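Local structure of XisI protein-like (Anabaena variabilis, 2NLV) at residues K7-V12 against N40-M45. The protein is XisI-like and probably serves, as its relatives in the XisF-XisH-XisI complex do, in the site-specific recombination that rearranges nitrogen-fixation genes in cyanobacteria. Sequence-based numbering, arbitrary orientation.
Sequences KYQELV and NHYQWM
Q9 starts with CG anti to its carbonyl carbon (chi1 -67°) and then runs on extended, which carries its amide beyond the helix to N40; in V12, holding CG1 anti to the backbone N (chi1 160°) turns this methyl onto the root of Y42. The polar end of the contact centres on N40 OD1. Q9 NE2 donates to it over 3.0 Å in a nearly straight bond, lying in the carbonyl plane on a lone pair although the two amide planes are turned 41° apart. Y42 OH donates a hydrogen bond to the same oxygen, 2.7 Å from N40 OD1 and tilted from the carbonyl plane. A glutamine suits the helix because its long chain ends in an N-H donor, while its methylene also packs: Q9 CG lies 3.5 Å from Y42 OH. Deeper in, the chemistry turns apolar, and valine, compact and branched, suits the close approach of helix and strand, with V12 CG1 3.7 Å from Y42 CB. Tyrosine serves both zones: its buried side chain also packs on L16 and L35 while its hydroxyl finds an acceptor. Were N40 exchanged for an alanine, Y42 OH and Q9 NE2 would probably lose their shared acceptor, and the glutamine amide would be likely to turn more freely. N40 and H41 both face D36 in a G1 beta bulge, with which the positive phi of N40 agrees. The whole is helix-on-sheet packing, in which helix 2-21 lies against strand 41-47 at the bulge of its antiparallel pairing with strand 29-36.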
loop_
_atom_site.group_PDB
_atom_site.type_symbol
_atom_site.label_atom_id
_atom_site.label_comp_id
_atom_site.label_asym_id
_atom_site.label_seq_id
_atom_site.Cartn_x
_atom_site.Cartn_y
_atom_site.Cartn_z
ATOM N N LYS A 7 11.253 -10.849 14.267
ATOM C CA LYS A 7 11.244 -12.077 13.473
ATOM C C LYS A 7 10.228 -12.026 12.364
ATOM O O LYS A 7 10.500 -12.348 11.192
ATOM C CB LYS A 7 11.004 -13.318 14.367
ATOM C CG LYS A 7 10.899 -14.617 13.605
ATOM C CD LYS A 7 10.410 -15.736 14.531
ATOM C CE LYS A 7 11.457 -16.181 15.516
ATOM N NZ LYS A 7 10.952 -17.366 16.370
ATOM N N TYR A 8 8.990 -11.683 12.726
ATOM C CA TYR A 8 7.916 -11.621 11.761
ATOM C C TYR A 8 8.139 -10.532 10.732
ATOM O O TYR A 8 7.834 -10.700 9.552
ATOM C CB TYR A 8 6.548 -11.449 12.407
ATOM C CG TYR A 8 6.079 -12.604 13.269
ATOM C CD1 TYR A 8 6.806 -13.772 13.399
ATOM C CD2 TYR A 8 4.879 -12.512 13.961
ATOM C CE1 TYR A 8 6.323 -14.813 14.187
ATOM C CE2 TYR A 8 4.451 -13.563 14.757
ATOM C CZ TYR A 8 5.198 -14.696 14.855
ATOM O OH TYR A 8 4.769 -15.701 15.698
ATOM N N GLN A 9 8.603 -9.356 11.144
ATOM C CA GLN A 9 8.938 -8.291 10.177
ATOM C C GLN A 9 9.914 -8.825 9.128
ATOM O O GLN A 9 9.749 -8.580 7.920
ATOM C CB GLN A 9 9.527 -7.055 10.886
ATOM C CG GLN A 9 8.556 -6.337 11.766
ATOM C CD GLN A 9 9.187 -5.275 12.604
ATOM O OE1 GLN A 9 10.365 -5.341 12.931
ATOM N NE2 GLN A 9 8.377 -4.285 13.002
ATOM N N GLU A 10 10.983 -9.439 9.585
ATOM C CA GLU A 10 11.994 -9.938 8.641
ATOM C C GLU A 10 11.449 -10.974 7.690
ATOM O O GLU A 10 11.724 -10.942 6.454
ATOM C CB GLU A 10 13.156 -10.538 9.425
ATOM C CG GLU A 10 14.022 -9.485 10.040
ATOM C CD GLU A 10 14.768 -8.680 8.983
ATOM O OE1 GLU A 10 15.311 -9.298 8.048
ATOM O OE2 GLU A 10 14.795 -7.453 9.095
ATOM N N LEU A 11 10.685 -11.916 8.216
ATOM C CA LEU A 11 10.112 -12.933 7.372
ATOM C C LEU A 11 9.177 -12.346 6.341
ATOM O O LEU A 11 9.193 -12.738 5.174
ATOM C CB LEU A 11 9.403 -13.999 8.204
ATOM C CG LEU A 11 10.266 -14.899 9.056
ATOM C CD1 LEU A 11 9.432 -15.837 9.942
ATOM C CD2 LEU A 11 11.228 -15.707 8.152
ATOM N N VAL A 12 8.339 -11.401 6.720
ATOM C CA VAL A 12 7.423 -10.794 5.782
ATOM C C VAL A 12 8.185 -10.034 4.716
ATOM O O VAL A 12 7.881 -10.157 3.529
ATOM C CB VAL A 12 6.419 -9.839 6.522
ATOM C CG1 VAL A 12 5.780 -8.837 5.595
ATOM C CG2 VAL A 12 5.398 -10.671 7.340
ATOM N N ASN A 40 3.843 -1.233 10.433
ATOM C CA ASN A 40 3.751 -2.648 10.081
ATOM C C ASN A 40 2.750 -2.926 8.973
ATOM O O ASN A 40 1.830 -3.745 9.115
ATOM C CB ASN A 40 3.440 -3.492 11.328
ATOM C CG ASN A 40 4.629 -3.605 12.214
ATOM O OD1 ASN A 40 5.680 -4.090 11.801
ATOM N ND2 ASN A 40 4.458 -3.225 13.458
ATOM N N HIS A 41 2.954 -2.228 7.853
ATOM C CA HIS A 41 2.208 -2.464 6.644
ATOM C C HIS A 41 3.179 -2.754 5.530
ATOM O O HIS A 41 4.089 -1.964 5.276
ATOM C CB HIS A 41 1.339 -1.232 6.275
ATOM C CG HIS A 41 0.427 -0.752 7.356
ATOM N ND1 HIS A 41 -0.579 -1.520 7.896
ATOM C CD2 HIS A 41 0.346 0.457 7.971
ATOM C CE1 HIS A 41 -1.242 -0.788 8.786
ATOM N NE2 HIS A 41 -0.710 0.417 8.843
ATOM N N TYR A 42 2.920 -3.843 4.780
ATOM C CA TYR A 42 3.888 -4.328 3.826
ATOM C C TYR A 42 3.188 -4.782 2.557
ATOM O O TYR A 42 2.383 -5.723 2.628
ATOM C CB TYR A 42 4.699 -5.486 4.437
ATOM C CG TYR A 42 5.343 -5.149 5.800
ATOM C CD1 TYR A 42 6.549 -4.455 5.876
ATOM C CD2 TYR A 42 4.708 -5.475 7.005
ATOM C CE1 TYR A 42 7.102 -4.165 7.125
ATOM C CE2 TYR A 42 5.260 -5.194 8.217
ATOM C CZ TYR A 42 6.436 -4.526 8.247
ATOM O OH TYR A 42 7.035 -4.186 9.475
ATOM N N GLN A 43 3.503 -4.182 1.417
ATOM C CA GLN A 43 2.844 -4.484 0.150
ATOM C C GLN A 43 3.841 -4.725 -0.982
ATOM O O GLN A 43 4.924 -4.141 -1.011
ATOM C CB GLN A 43 1.918 -3.327 -0.311
ATOM C CG GLN A 43 0.832 -2.929 0.660
ATOM C CD GLN A 43 -0.147 -1.889 0.089
ATOM O OE1 GLN A 43 -1.069 -1.447 0.796
ATOM N NE2 GLN A 43 0.023 -1.521 -1.179
ATOM N N TRP A 44 3.429 -5.534 -1.943
ATOM C CA TRP A 44 4.007 -5.562 -3.271
ATOM C C TRP A 44 2.932 -5.146 -4.244
ATOM O O TRP A 44 1.895 -5.773 -4.334
ATOM C CB TRP A 44 4.524 -6.918 -3.616
ATOM C CG TRP A 44 4.808 -7.041 -5.143
ATOM C CD1 TRP A 44 5.124 -6.023 -6.023
ATOM C CD2 TRP A 44 4.732 -8.204 -5.900
ATOM N NE1 TRP A 44 5.239 -6.519 -7.301
ATOM C CE2 TRP A 44 5.023 -7.874 -7.239
ATOM C CE3 TRP A 44 4.478 -9.504 -5.580
ATOM C CZ2 TRP A 44 5.025 -8.832 -8.265
ATOM C CZ3 TRP A 44 4.490 -10.471 -6.638
ATOM C CH2 TRP A 44 4.735 -10.123 -7.911
HETATM N N MSE A 45 3.160 -4.038 -4.912
HETATM C CA MSE A 45 2.250 -3.509 -5.957
HETATM C C MSE A 45 2.862 -3.432 -7.330
HETATM O O MSE A 45 4.105 -3.364 -7.505
HETATM C CB MSE A 45 1.748 -2.093 -5.651
HETATM C CG MSE A 45 0.908 -1.935 -4.405
HETATM SE SE MSE A 45 -0.012 -0.262 -4.467
HETATM C CE MSE A 45 -1.250 -0.717 -5.890
#